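Side-chain contact in 2-hydroxy-3-oxopropionate reductase (Polaromonas sp. JS666, PDB 4DLL), which probably catalyses the NAD(P)H-dependent, reversible reduction of 2-hydroxy-3-oxopropionate (tartronate semialdehyde) to D-glycerate: residues Q58-T63 and S93-G98. Numbering follows the deposited sequence.
With SO4 (sulfate ion), chain C.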
loop_
_atom_site.group_PDB
_atom_site.type_symbol
_atom_site.label_atom_id
_atom_site.label_comp_id
_atom_site.label_asym_id
_atom_site.label_seq_id
_atom_site.Cartn_x
_atom_site.Cartn_y
_atom_site.Cartn_z
ATOM N N GLN A 58 -7.550 -19.111 31.037
ATOM C CA GLN A 58 -7.916 -18.221 32.145
ATOM C C GLN A 58 -7.848 -16.805 31.632
ATOM O O GLN A 58 -7.027 -16.492 30.777
ATOM C CB GLN A 58 -6.943 -18.327 33.332
ATOM C CG GLN A 58 -6.443 -19.726 33.744
ATOM C CD GLN A 58 -7.580 -20.691 34.132
ATOM O OE1 GLN A 58 -8.539 -20.318 34.852
ATOM N NE2 GLN A 58 -7.486 -21.925 33.641
ATOM N N VAL A 59 -8.691 -15.943 32.178
ATOM C CA VAL A 59 -8.806 -14.591 31.729
ATOM C C VAL A 59 -8.900 -13.642 32.925
ATOM O O VAL A 59 -9.544 -13.963 33.886
ATOM C CB VAL A 59 -10.117 -14.399 30.881
ATOM C CG1 VAL A 59 -10.256 -12.931 30.428
ATOM C CG2 VAL A 59 -10.148 -15.314 29.676
ATOM N N TRP A 60 -8.251 -12.492 32.872
ATOM C CA TRP A 60 -8.581 -11.374 33.738
ATOM C C TRP A 60 -8.914 -10.221 32.790
ATOM O O TRP A 60 -8.214 -10.006 31.814
ATOM C CB TRP A 60 -7.393 -11.021 34.643
ATOM C CG TRP A 60 -7.598 -9.736 35.339
ATOM C CD1 TRP A 60 -8.332 -9.523 36.488
ATOM C CD2 TRP A 60 -7.130 -8.451 34.911
ATOM N NE1 TRP A 60 -8.345 -8.175 36.793
ATOM C CE2 TRP A 60 -7.611 -7.495 35.854
ATOM C CE3 TRP A 60 -6.353 -8.010 33.827
ATOM C CZ2 TRP A 60 -7.314 -6.125 35.757
ATOM C CZ3 TRP A 60 -6.052 -6.659 33.733
ATOM C CH2 TRP A 60 -6.544 -5.720 34.694
ATOM N N ASN A 61 -10.007 -9.504 33.013
ATOM C CA ASN A 61 -10.331 -8.429 32.111
ATOM C C ASN A 61 -11.219 -7.411 32.846
ATOM O O ASN A 61 -11.487 -7.610 34.010
ATOM C CB ASN A 61 -10.938 -8.966 30.812
ATOM C CG ASN A 61 -12.392 -9.356 30.957
ATOM O OD1 ASN A 61 -12.791 -9.965 31.932
ATOM N ND2 ASN A 61 -13.194 -8.981 29.992
ATOM N N ARG A 62 -11.634 -6.349 32.161
ATOM C CA ARG A 62 -12.257 -5.191 32.776
ATOM C C ARG A 62 -13.661 -4.979 32.233
ATOM O O ARG A 62 -14.334 -4.041 32.614
ATOM C CB ARG A 62 -11.404 -3.940 32.503
ATOM C CG ARG A 62 -9.992 -4.017 33.104
ATOM C CD ARG A 62 -9.141 -2.724 32.861
ATOM N NE ARG A 62 -8.432 -2.716 31.556
ATOM C CZ ARG A 62 -8.099 -3.805 30.868
ATOM N NH1 ARG A 62 -8.368 -5.011 31.359
ATOM N NH2 ARG A 62 -7.512 -3.675 29.689
ATOM N N THR A 63 -14.101 -5.854 31.339
ATOM C CA THR A 63 -15.361 -5.642 30.637
ATOM C C THR A 63 -16.277 -6.885 30.710
ATOM O O THR A 63 -15.988 -7.950 30.112
ATOM C CB THR A 63 -15.139 -5.036 29.223
ATOM O OG1 THR A 63 -16.380 -4.569 28.710
ATOM C CG2 THR A 63 -14.573 -6.027 28.270
ATOM N N SER A 93 -0.632 -10.798 27.380
ATOM C CA SER A 93 -1.218 -9.431 27.523
ATOM C C SER A 93 -1.843 -8.795 26.248
ATOM O O SER A 93 -1.210 -8.646 25.210
ATOM C CB SER A 93 -0.216 -8.451 28.181
ATOM O OG SER A 93 -0.502 -7.106 27.800
HETATM N N MSE A 94 -3.097 -8.374 26.360
HETATM C CA MSE A 94 -3.767 -7.647 25.302
HETATM C C MSE A 94 -4.231 -6.299 25.864
HETATM O O MSE A 94 -5.333 -5.775 25.591
HETATM C CB MSE A 94 -4.905 -8.489 24.761
HETATM C CG MSE A 94 -4.370 -9.732 24.040
HETATM SE SE MSE A 94 -5.838 -10.802 23.470
HETATM C CE MSE A 94 -4.969 -12.203 22.381
ATOM N N LEU A 95 -3.364 -5.742 26.676
ATOM C CA LEU A 95 -3.643 -4.507 27.331
ATOM C C LEU A 95 -3.366 -3.313 26.386
ATOM O O LEU A 95 -2.879 -3.490 25.279
ATOM C CB LEU A 95 -2.803 -4.450 28.601
ATOM C CG LEU A 95 -3.074 -5.605 29.528
ATOM C CD1 LEU A 95 -2.030 -5.679 30.605
ATOM C CD2 LEU A 95 -4.441 -5.425 30.133
ATOM N N GLU A 96 -3.689 -2.102 26.840
ATOM C CA GLU A 96 -3.721 -0.907 25.977
ATOM C C GLU A 96 -2.353 -0.331 25.671
ATOM O O GLU A 96 -2.015 -0.100 24.506
ATOM C CB GLU A 96 -4.552 0.225 26.622
ATOM C CG GLU A 96 -6.074 0.052 26.556
ATOM C CD GLU A 96 -6.657 -0.762 27.745
ATOM O OE1 GLU A 96 -5.923 -0.958 28.754
ATOM O OE2 GLU A 96 -7.849 -1.196 27.652
ATOM N N ASN A 97 -1.597 -0.058 26.727
ATOM C CA ASN A 97 -0.356 0.651 26.594
ATOM C C ASN A 97 0.625 0.234 27.673
ATOM O O ASN A 97 0.320 -0.604 28.551
ATOM C CB ASN A 97 -0.599 2.166 26.682
ATOM C CG ASN A 97 -1.256 2.583 27.999
ATOM O OD1 ASN A 97 -0.792 2.232 29.094
ATOM N ND2 ASN A 97 -2.348 3.318 27.890
ATOM N N GLY A 98 1.799 0.855 27.582
ATOM C CA GLY A 98 2.931 0.634 28.469
ATOM C C GLY A 98 2.697 0.780 29.938
ATOM O O GLY A 98 3.177 -0.074 30.680
HETATM S S SO4 C . -10.852 -5.703 28.352
HETATM O O1 SO4 C . -9.869 -5.537 27.279
HETATM O O2 SO4 C . -11.894 -6.568 27.790
HETATM O O3 SO4 C . -10.218 -6.194 29.584
HETATM O O4 SO4 C . -11.424 -4.408 28.685
#
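Arg62 and Glu96 reach for each other from opposite directions and close a salt bridge in which a single nitrogen, NH2, serves both carboxylate oxygens. NH2 meets Glu96 OE2 at 3.2 Å on its syn side but tilted about 25° out of the carboxylate plane; the second bond, to OE1, is weak. With one nitrogen engaged and the planes 82° apart, this is not the flat, two-nitrogen fork. Arginine suits this place because its long cationic side chain, bent at chi3 (-86°), turns one guanidinium face to the sulfate while NH2 reaches Glu96. Separately, the backbone Arg62 N donates to sulfate O3 at 2.9 Å, whatever the side chain. Beside the salt bridge, Leu95 crosses Trp60 at about a right angle, its CD2 methyl lying 4.1 Å from CZ3 at the indole edge. The same methyl sits 3.6 Å from Arg62 NH2. Asn61 braces the turn, its ND2 donating to Thr63 O at 3.0 Å; a leucine here would probably leave that carbonyl without this donor and the turn less firmly held. The sulfate, probably from the crystallisation liquor, also accepts a hydrogen bond from Thr39 N and may mark where the 2'-phosphate of NADP(H) binds in this Rossmann-type domain. The contact joins the end of strand 56-60 to the loop after strand 90-93, with strand 33-37 between them in the sheet and Val104 of helix 98-107 packed against both Trp60 and Leu95.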